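Local coordinates for TOG array regulator of axonemal microtubules protein 1 (Mus musculus, PDB 5DN7) that interacts with microtubules, promotes their polymerization through its TOG domains, and is required for proper modification of ciliary microtubules and for control of cilium length, at residues Q88-L93 / M128-K133; G106-A111 / L132-E137; V208-M213 / N219-A224; E149-K154 / E161-C166. All blocks are in the same frame, centred on the assembly; numbering follows the deposited sequence.

Contact 1: Q88-L93 / M128-K133; sequences QVLHLL and MKIFLK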
# COMPACT_ATOMS: atom_id res chain seq x y z
N GLN A 88 -3.37 10.63 -8.63
CA GLN A 88 -2.62 10.67 -9.89
C GLN A 88 -1.45 11.67 -9.85
O GLN A 88 -0.33 11.38 -10.33
CB GLN A 88 -3.55 11.00 -11.03
CG GLN A 88 -4.43 9.85 -11.41
CD GLN A 88 -5.22 10.15 -12.63
OE1 GLN A 88 -5.93 11.15 -12.68
NE2 GLN A 88 -5.09 9.30 -13.65
N VAL A 89 -1.71 12.84 -9.29
CA VAL A 89 -0.63 13.82 -9.12
C VAL A 89 0.51 13.27 -8.23
O VAL A 89 1.68 13.42 -8.54
CB VAL A 89 -1.17 15.12 -8.53
CG1 VAL A 89 -0.02 15.98 -8.00
CG2 VAL A 89 -1.99 15.86 -9.59
N LEU A 90 0.14 12.62 -7.14
CA LEU A 90 1.09 12.03 -6.21
C LEU A 90 1.90 10.92 -6.86
O LEU A 90 3.10 10.83 -6.67
CB LEU A 90 0.34 11.51 -4.98
CG LEU A 90 1.19 10.90 -3.86
CD1 LEU A 90 2.20 11.92 -3.40
CD2 LEU A 90 0.31 10.42 -2.70
N HIS A 91 1.23 10.08 -7.65
CA HIS A 91 1.92 9.03 -8.39
C HIS A 91 2.95 9.63 -9.33
O HIS A 91 4.09 9.16 -9.40
CB HIS A 91 0.93 8.19 -9.21
CG HIS A 91 1.60 7.11 -10.02
ND1 HIS A 91 1.17 6.73 -11.27
CD2 HIS A 91 2.68 6.34 -9.74
CE1 HIS A 91 1.96 5.78 -11.73
NE2 HIS A 91 2.88 5.53 -10.82
N LEU A 92 2.52 10.66 -10.08
CA LEU A 92 3.42 11.29 -11.03
C LEU A 92 4.62 11.90 -10.29
O LEU A 92 5.77 11.76 -10.72
CB LEU A 92 2.69 12.34 -11.85
CG LEU A 92 3.54 13.12 -12.85
CD1 LEU A 92 4.31 12.17 -13.75
CD2 LEU A 92 2.64 14.02 -13.69
N LEU A 93 4.35 12.56 -9.17
CA LEU A 93 5.40 13.17 -8.37
C LEU A 93 6.41 12.11 -7.95
O LEU A 93 7.61 12.30 -8.11
CB LEU A 93 4.82 13.87 -7.13
CG LEU A 93 5.84 14.37 -6.09
CD1 LEU A 93 6.75 15.47 -6.65
CD2 LEU A 93 5.16 14.83 -4.81
N MET A 128 -2.21 1.40 -5.65
CA MET A 128 -1.38 0.24 -5.95
C MET A 128 -0.18 0.66 -6.82
O MET A 128 0.98 0.20 -6.59
CB MET A 128 -2.18 -0.87 -6.64
CG MET A 128 -3.14 -1.66 -5.74
SD MET A 128 -2.41 -2.19 -4.15
CE MET A 128 -0.93 -3.08 -4.68
N LYS A 129 -0.44 1.54 -7.80
CA LYS A 129 0.69 2.09 -8.56
C LYS A 129 1.73 2.73 -7.64
O LYS A 129 2.95 2.44 -7.72
CB LYS A 129 0.23 3.13 -9.59
CG LYS A 129 -0.48 2.55 -10.81
CD LYS A 129 -1.19 3.67 -11.56
CE LYS A 129 -1.90 3.16 -12.78
NZ LYS A 129 -2.92 4.17 -13.21
N ILE A 130 1.24 3.57 -6.72
CA ILE A 130 2.16 4.24 -5.80
C ILE A 130 2.98 3.24 -4.96
O ILE A 130 4.21 3.31 -4.94
CB ILE A 130 1.43 5.21 -4.88
CG1 ILE A 130 0.91 6.39 -5.70
CG2 ILE A 130 2.38 5.76 -3.84
CD1 ILE A 130 -0.29 7.07 -5.11
N PHE A 131 2.31 2.31 -4.28
CA PHE A 131 3.04 1.37 -3.43
C PHE A 131 4.06 0.51 -4.21
O PHE A 131 5.13 0.22 -3.68
CB PHE A 131 2.06 0.46 -2.66
CG PHE A 131 1.46 1.11 -1.43
CD1 PHE A 131 2.26 1.42 -0.35
CD2 PHE A 131 0.10 1.40 -1.37
CE1 PHE A 131 1.72 2.02 0.78
CE2 PHE A 131 -0.44 1.99 -0.23
CZ PHE A 131 0.37 2.31 0.84
N LEU A 132 3.73 0.11 -5.44
CA LEU A 132 4.67 -0.68 -6.22
C LEU A 132 5.87 0.15 -6.62
O LEU A 132 7.01 -0.35 -6.59
CB LEU A 132 4.01 -1.29 -7.46
CG LEU A 132 3.10 -2.48 -7.11
CD1 LEU A 132 2.11 -2.82 -8.25
CD2 LEU A 132 3.95 -3.68 -6.73
N LYS A 133 5.64 1.42 -6.98
CA LYS A 133 6.77 2.30 -7.25
C LYS A 133 7.69 2.43 -6.01
O LYS A 133 8.93 2.29 -6.10
CB LYS A 133 6.29 3.67 -7.71
CG LYS A 133 7.37 4.52 -8.35
CD LYS A 133 7.94 3.80 -9.59
CE LYS A 133 9.02 4.60 -10.29
NZ LYS A 133 9.12 4.14 -11.73

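Contact 2: G106-A111 / L132-E137; sequences GPVIAA and LKLMKE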
# COMPACT_ATOMS: atom_id res chain seq x y z
N GLY A 106 7.94 8.38 4.38
CA GLY A 106 6.97 8.48 5.46
C GLY A 106 5.69 9.20 5.08
O GLY A 106 4.60 8.64 5.20
N PRO A 107 5.82 10.48 4.67
CA PRO A 107 4.71 11.27 4.14
C PRO A 107 3.95 10.58 2.99
O PRO A 107 2.72 10.55 3.03
CB PRO A 107 5.40 12.55 3.65
CG PRO A 107 6.53 12.72 4.56
CD PRO A 107 7.01 11.32 4.89
N VAL A 108 4.65 10.05 2.00
CA VAL A 108 3.96 9.44 0.87
C VAL A 108 3.17 8.22 1.37
O VAL A 108 2.03 8.00 0.96
CB VAL A 108 4.93 9.05 -0.27
CG1 VAL A 108 4.20 8.22 -1.35
CG2 VAL A 108 5.52 10.29 -0.90
N ILE A 109 3.76 7.44 2.28
CA ILE A 109 3.02 6.28 2.81
C ILE A 109 1.81 6.70 3.67
O ILE A 109 0.77 6.07 3.61
CB ILE A 109 3.95 5.32 3.60
CG1 ILE A 109 4.74 4.45 2.62
CG2 ILE A 109 3.14 4.39 4.51
CD1 ILE A 109 5.62 3.37 3.29
N ALA A 110 1.93 7.78 4.46
CA ALA A 110 0.77 8.22 5.25
C ALA A 110 -0.36 8.65 4.30
O ALA A 110 -1.55 8.26 4.47
CB ALA A 110 1.16 9.35 6.18
N ALA A 111 0.04 9.42 3.28
CA ALA A 111 -0.91 9.85 2.26
C ALA A 111 -1.59 8.66 1.61
O ALA A 111 -2.81 8.66 1.40
CB ALA A 111 -0.21 10.70 1.20
N LEU A 132 3.73 0.11 -5.44
CA LEU A 132 4.67 -0.68 -6.22
C LEU A 132 5.87 0.15 -6.62
O LEU A 132 7.01 -0.35 -6.59
CB LEU A 132 4.01 -1.29 -7.46
CG LEU A 132 3.10 -2.48 -7.11
CD1 LEU A 132 2.11 -2.82 -8.25
CD2 LEU A 132 3.95 -3.68 -6.73
N LYS A 133 5.64 1.42 -6.98
CA LYS A 133 6.77 2.30 -7.25
C LYS A 133 7.69 2.43 -6.01
O LYS A 133 8.93 2.29 -6.10
CB LYS A 133 6.29 3.67 -7.71
CG LYS A 133 7.37 4.52 -8.35
CD LYS A 133 7.94 3.80 -9.59
CE LYS A 133 9.02 4.60 -10.29
NZ LYS A 133 9.12 4.14 -11.73
N LEU A 134 7.06 2.68 -4.85
CA LEU A 134 7.80 2.79 -3.60
C LEU A 134 8.66 1.55 -3.38
O LEU A 134 9.84 1.66 -3.09
CB LEU A 134 6.87 2.99 -2.41
CG LEU A 134 6.13 4.32 -2.25
CD1 LEU A 134 5.34 4.33 -0.95
CD2 LEU A 134 7.06 5.52 -2.33
N MET A 135 8.06 0.37 -3.52
CA MET A 135 8.82 -0.86 -3.31
C MET A 135 9.97 -1.00 -4.29
O MET A 135 11.03 -1.52 -3.94
CB MET A 135 7.93 -2.08 -3.44
CG MET A 135 6.94 -2.19 -2.34
SD MET A 135 5.80 -3.51 -2.66
CE MET A 135 4.77 -3.22 -1.24
N LYS A 136 9.74 -0.57 -5.52
CA LYS A 136 10.77 -0.61 -6.53
C LYS A 136 11.95 0.28 -6.14
O LYS A 136 13.10 -0.06 -6.38
CB LYS A 136 10.22 -0.16 -7.88
CG LYS A 136 11.22 -0.31 -9.03
CD LYS A 136 11.00 0.74 -10.11
CE LYS A 136 9.53 0.84 -10.50
NZ LYS A 136 8.92 -0.48 -10.85
N GLU A 137 11.67 1.42 -5.51
CA GLU A 137 12.70 2.42 -5.24
C GLU A 137 13.47 2.18 -3.93
O GLU A 137 14.69 2.32 -3.90
CB GLU A 137 12.08 3.83 -5.23
CG GLU A 137 11.66 4.31 -6.62
CD GLU A 137 12.84 4.39 -7.60
OE1 GLU A 137 12.71 3.88 -8.73
OE2 GLU A 137 13.89 4.96 -7.22

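Contact 3: V208-M213 / N219-A224; sequences VLASSM and NVLFKA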
# COMPACT_ATOMS: atom_id res chain seq x y z
N VAL A 208 1.10 -17.68 0.67
CA VAL A 208 2.26 -17.16 -0.06
C VAL A 208 3.57 -17.22 0.76
O VAL A 208 4.65 -17.49 0.21
CB VAL A 208 2.04 -15.72 -0.54
CG1 VAL A 208 3.23 -15.26 -1.36
CG2 VAL A 208 0.78 -15.65 -1.38
N LEU A 209 3.48 -16.95 2.05
CA LEU A 209 4.66 -17.11 2.91
C LEU A 209 5.14 -18.56 2.91
O LEU A 209 6.32 -18.80 2.77
CB LEU A 209 4.38 -16.65 4.33
CG LEU A 209 4.17 -15.15 4.49
CD1 LEU A 209 3.69 -14.87 5.89
CD2 LEU A 209 5.48 -14.41 4.20
N ALA A 210 4.22 -19.51 3.07
CA ALA A 210 4.60 -20.93 3.05
C ALA A 210 5.31 -21.27 1.75
O ALA A 210 6.35 -21.94 1.76
CB ALA A 210 3.39 -21.82 3.24
N SER A 211 4.75 -20.81 0.64
CA SER A 211 5.35 -21.06 -0.66
C SER A 211 6.74 -20.42 -0.80
O SER A 211 7.63 -20.98 -1.45
CB SER A 211 4.42 -20.56 -1.77
OG SER A 211 5.09 -20.42 -3.00
N SER A 212 6.93 -19.26 -0.18
CA SER A 212 8.18 -18.53 -0.35
C SER A 212 9.29 -19.03 0.56
O SER A 212 10.46 -18.91 0.22
CB SER A 212 7.97 -17.05 -0.13
OG SER A 212 7.04 -16.57 -1.09
N MET A 213 8.91 -19.56 1.71
CA MET A 213 9.87 -20.16 2.63
C MET A 213 10.35 -21.52 2.14
O MET A 213 11.43 -21.98 2.52
CB MET A 213 9.25 -20.33 4.02
CG MET A 213 8.99 -19.04 4.75
SD MET A 213 7.85 -19.31 6.11
CE MET A 213 7.89 -17.72 6.93
N ASN A 219 7.59 -24.31 9.84
CA ASN A 219 7.65 -24.43 11.26
C ASN A 219 7.50 -23.05 11.88
O ASN A 219 6.88 -22.91 12.87
CB ASN A 219 8.99 -25.05 11.63
CG ASN A 219 9.08 -26.52 11.25
OD1 ASN A 219 8.08 -27.19 11.10
ND2 ASN A 219 10.28 -27.02 11.07
N VAL A 220 8.08 -22.06 11.27
CA VAL A 220 8.10 -20.69 11.73
C VAL A 220 6.72 -20.07 11.58
O VAL A 220 6.34 -19.22 12.37
CB VAL A 220 9.16 -19.85 10.96
CG1 VAL A 220 8.86 -19.83 9.50
CG2 VAL A 220 9.20 -18.45 11.49
N LEU A 221 5.96 -20.54 10.58
CA LEU A 221 4.59 -20.09 10.38
C LEU A 221 3.70 -20.59 11.49
O LEU A 221 2.79 -19.88 11.97
CB LEU A 221 4.02 -20.57 9.04
CG LEU A 221 4.51 -19.84 7.79
CD1 LEU A 221 3.81 -20.40 6.57
CD2 LEU A 221 4.24 -18.36 7.91
N PHE A 222 3.95 -21.82 11.92
CA PHE A 222 3.18 -22.34 13.05
C PHE A 222 3.56 -21.66 14.38
O PHE A 222 2.71 -21.47 15.27
CB PHE A 222 3.33 -23.85 13.14
CG PHE A 222 2.84 -24.57 11.90
CD1 PHE A 222 1.77 -24.06 11.18
CD2 PHE A 222 3.47 -25.72 11.45
CE1 PHE A 222 1.32 -24.71 10.03
CE2 PHE A 222 3.02 -26.37 10.30
CZ PHE A 222 1.94 -25.86 9.60
N LYS A 223 4.80 -21.25 14.53
CA LYS A 223 5.17 -20.45 15.66
C LYS A 223 4.48 -19.09 15.62
O LYS A 223 4.03 -18.62 16.61
CB LYS A 223 6.68 -20.27 15.73
CG LYS A 223 7.42 -21.59 15.79
CD LYS A 223 8.80 -21.48 16.39
CE LYS A 223 9.87 -21.96 15.44
NZ LYS A 223 10.94 -20.94 15.33
N ALA A 224 4.44 -18.48 14.44
CA ALA A 224 3.71 -17.24 14.26
C ALA A 224 2.24 -17.39 14.69
O ALA A 224 1.71 -16.54 15.40
CB ALA A 224 3.79 -16.77 12.82

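Contact 4: E149-K154 / E161-C166; sequences ENLKHK and EVVNIC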
# COMPACT_ATOMS: atom_id res chain seq x y z
N GLU A 149 2.72 -1.35 10.35
CA GLU A 149 2.30 -0.67 11.56
C GLU A 149 0.81 -0.30 11.52
O GLU A 149 0.21 -0.15 12.53
CB GLU A 149 3.20 0.52 11.86
CG GLU A 149 4.51 0.10 12.53
CD GLU A 149 5.55 1.20 12.67
OE1 GLU A 149 5.28 2.25 13.27
OE2 GLU A 149 6.68 1.02 12.20
N ASN A 150 0.23 -0.24 10.32
CA ASN A 150 -1.16 0.16 10.19
C ASN A 150 -2.13 -0.99 10.32
O ASN A 150 -3.31 -0.84 10.04
CB ASN A 150 -1.40 0.86 8.87
CG ASN A 150 -0.70 2.18 8.81
OD1 ASN A 150 -1.26 3.20 9.22
ND2 ASN A 150 0.54 2.19 8.30
N LEU A 151 -1.63 -2.14 10.76
CA LEU A 151 -2.53 -3.20 11.19
C LEU A 151 -3.26 -2.85 12.49
O LEU A 151 -4.17 -3.57 12.88
CB LEU A 151 -1.77 -4.51 11.38
CG LEU A 151 -1.56 -5.31 10.10
CD1 LEU A 151 -1.02 -6.70 10.47
CD2 LEU A 151 -2.85 -5.42 9.26
N LYS A 152 -2.85 -1.78 13.16
CA LYS A 152 -3.57 -1.34 14.35
C LYS A 152 -4.56 -0.22 14.00
O LYS A 152 -5.16 0.38 14.88
CB LYS A 152 -2.60 -0.89 15.45
CG LYS A 152 -1.81 0.38 15.15
CD LYS A 152 -0.98 0.82 16.37
CE LYS A 152 0.40 0.16 16.42
NZ LYS A 152 1.15 0.27 15.11
N HIS A 153 -4.75 0.04 12.72
CA HIS A 153 -5.69 1.05 12.26
C HIS A 153 -7.13 0.70 12.55
O HIS A 153 -7.51 -0.43 12.43
CB HIS A 153 -5.49 1.35 10.81
CG HIS A 153 -6.10 2.62 10.34
ND1 HIS A 153 -7.39 2.75 10.16
CD2 HIS A 153 -5.54 3.81 10.00
CE1 HIS A 153 -7.63 3.97 9.75
NE2 HIS A 153 -6.50 4.61 9.65
N LYS A 154 -7.93 1.66 12.96
CA LYS A 154 -9.32 1.35 13.33
C LYS A 154 -10.26 1.04 12.15
O LYS A 154 -11.34 0.48 12.35
CB LYS A 154 -9.92 2.47 14.18
CG LYS A 154 -10.26 3.75 13.43
CD LYS A 154 -11.05 4.64 14.36
CE LYS A 154 -11.44 5.96 13.73
NZ LYS A 154 -12.09 6.82 14.76
N GLU A 161 -6.43 -4.07 3.21
CA GLU A 161 -5.55 -3.63 2.14
C GLU A 161 -4.07 -3.65 2.49
O GLU A 161 -3.24 -3.85 1.61
CB GLU A 161 -5.94 -2.22 1.70
CG GLU A 161 -7.21 -2.23 0.88
CD GLU A 161 -7.07 -3.09 -0.37
OE1 GLU A 161 -6.57 -2.59 -1.40
OE2 GLU A 161 -7.45 -4.28 -0.33
N VAL A 162 -3.72 -3.42 3.76
CA VAL A 162 -2.35 -3.63 4.21
C VAL A 162 -1.95 -5.07 3.91
O VAL A 162 -0.88 -5.34 3.31
CB VAL A 162 -2.18 -3.35 5.73
CG1 VAL A 162 -0.85 -3.92 6.22
CG2 VAL A 162 -2.27 -1.86 6.00
N VAL A 163 -2.81 -6.01 4.32
CA VAL A 163 -2.49 -7.40 4.06
C VAL A 163 -2.40 -7.69 2.54
O VAL A 163 -1.48 -8.37 2.07
CB VAL A 163 -3.52 -8.36 4.70
CG1 VAL A 163 -3.07 -9.82 4.50
CG2 VAL A 163 -3.68 -8.05 6.15
N ASN A 164 -3.32 -7.13 1.76
CA ASN A 164 -3.27 -7.40 0.32
C ASN A 164 -2.03 -6.82 -0.36
O ASN A 164 -1.49 -7.40 -1.30
CB ASN A 164 -4.52 -6.86 -0.40
CG ASN A 164 -5.75 -7.75 -0.20
OD1 ASN A 164 -5.66 -8.97 -0.09
ND2 ASN A 164 -6.92 -7.11 -0.16
N ILE A 165 -1.58 -5.67 0.12
CA ILE A 165 -0.37 -5.04 -0.42
C ILE A 165 0.86 -5.89 -0.05
O ILE A 165 1.80 -6.00 -0.84
CB ILE A 165 -0.23 -3.58 0.08
CG1 ILE A 165 -1.29 -2.70 -0.59
CG2 ILE A 165 1.15 -3.00 -0.22
CD1 ILE A 165 -1.47 -1.32 0.12
N CYS A 166 0.83 -6.48 1.15
CA CYS A 166 1.85 -7.46 1.49
C CYS A 166 1.85 -8.65 0.50
O CYS A 166 2.92 -9.06 -0.00
CB CYS A 166 1.67 -7.96 2.93
SG CYS A 166 2.06 -6.69 4.16

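Contact 1: Q88-L93 / M128-K133
The imidazole of H91 takes K129 CB over the centre of one face, 3.7 Å above the ring plane and only 12° off the normal, a CH-pi contact. Further along the extended lysine chain, K129 CD reaches H91 CE1 at 3.8 Å. The two side chains cross at about a right angle, and I130 N approaches the same ring obliquely. With CG anti to the backbone N (chi1 179°), H91 lays this ring against K129, while its base rests on the isoleucine: H91 CB lies 3.9 Å from I130 CG1. The lysine amino group passes on to a salt bridge with E126. Helices 80-97 and 121-138, from the predicted HEAT repeats 5 and 6 of this TOG domain, run side by side here, their segment axes 9.5 Å apart and 19° from parallel, as in the stacked layers of a HEAT solenoid. Were H91 an alanine, the methylenes of K129 would probably be left without their aromatic platform and the lysine chain freer to turn. On the buried side, L90 CD2 meets I130 CD1 more loosely, at 4.2 Å, the two side chains crossing nearly perpendicularly; L71 and A111 also pack on L90.

Contact 2: G106-A111 / L132-E137
L134 meets both I109 and V108, but not equally closely. The tight side is its CD1 methyl, which presses against I109 CG1 at 3.6 Å; the other side is slacker, with L134 CD2 at 4.1 Å from V108 CG1. The leucine CD1 touches this same valine methyl at a similar range, so V108 CG1 faces the leucine fork while I109 offers the flank of its chain to one prong. L134 extends its fork toward helix 105-114 with CG anti to its carbonyl carbon (chi1 -70°), and V108 answers with CG1 anti to its own backbone N (chi1 172°). Both helices fall within the predicted HEAT repeat 6, in which helix 105-114 and helix 121-138 form the two-helix unit of the repeat, and L134 bridges them through aliphatic groups alone. All three residues are buried, yet the interface is small: the nearest CA atoms, those of I109 and L134, are 8.7 Å apart, and 115 Å² is buried in total. V143 and V101 pack on L134 as well, and L146 on I109, so the next helix, 140-148, helps enclose the close-packed side. In contrast, A110 and K136, one on each helix, are solvent-exposed and take no part in the contact.

Contact 3: V208-M213 / N219-A224
In the helix that brings L209, A210 and M213 against L221, the carbonyl oxygen V208 O is gripped twice by S212. S212 N and S212 OG, the latter 2.9 Å from V208 O, reach that oxygen from opposite faces of the carbonyl plane, the hydroxyl tilted 31° out of it. M213 follows directly, and its chain, extended beyond CG, carries sulfur and methyl to the partner helix. There M213 CE presses on V220 CG1 at 3.5 Å, closer than an ordinary carbon-carbon contact, and V220 CG1 itself occupies the crowded position between its backbone N and carbonyl carbon (chi1 60°). M213 SD also lies against L221 CG at 3.8 Å. L221 is wedged among three residues: its CD1 sits 3.6 Å from A210 CB, close to the helix backbone, whereas its CD2 rests 4.0 Å from L209 CB. Cutting L221 back to alanine is likely to open a gap beside A210 CB and L209 CB and leave M213 held mainly by V220. The segments run at 148° to each other, an antiparallel helical hairpin near the C-terminal end of the TOG solenoid. Helix 180-187 closes one side through L180 and S184, which touch L209, while helix 237-246 packs L245 against A210 and F222.

Contact 4: E149-K154 / E161-C166
L151 and V162 set their branches obliquely across one another, with L151 CD2 on V162 CG1 at 3.9 Å. Although the first bond of the leucine side chain runs beside the helix, CG lies anti to the carbonyl carbon (chi1 -83°), and this brings the branched end nearer. The same CD2 methyl rests more loosely on the following residue, V163 CG2, at 4.2 Å, so one leucine branch spans two consecutive valines. V162, whose side chain sets out toward the turn, divides its methyls: CG1 takes the leucine, and V162 CG2 meets N150 CB at 4.0 Å. N150 therefore contributes only the aliphatic base of its side chain here; its amide group turns to L147 O for a hydrogen bond. The turn is stitched from within, for K152 NZ donates to E149 O at 2.8 Å, lying in the carbonyl plane on a lone pair. The 149-154 turn links helices 140-148 and 156-172 inside the predicted HEAT repeat 7, consistent with a place on the edge that binds tubulin in characterised TOG domains. On another side of the helix, N164 ND2 meets E161 OE2 at 2.9 Å in its own amide plane, with an N-H to acceptor angle of 166°. The hydroxyl of Y127 is bonded to the second oxygen, E161 OE1, and Y261 to N164 OD1. The chemistry is thus divided: undirected methyl contacts join turn and helix without fixing any rotation, whereas the polar bonds do fix it, the buried E161 carboxylate being satisfied at both oxygens by N164 ND2 and the Y127 hydroxyl.

In the fold
From the N terminus, contact 1 opens on helix 80-97 and closes on helix 121-138 with 34 residues between. Contact 2 opens within that span, on helix 105-114, and ends slightly further along the same helix 121-138; the two spans overlap and share L132 and K133, joining three helices of the predicted HEAT repeats 5 and 6. Contacts 4 and 3 then follow in series, closing short connections of six and five residues. Contact 4 adjoins the first pair because I165 packs on M128, F131 and M135, linking repeat 7 to repeat 6. Contact 3 stands apart, about 6 Å from contact 4 between nearest atoms, near the C-terminal end of the solenoid.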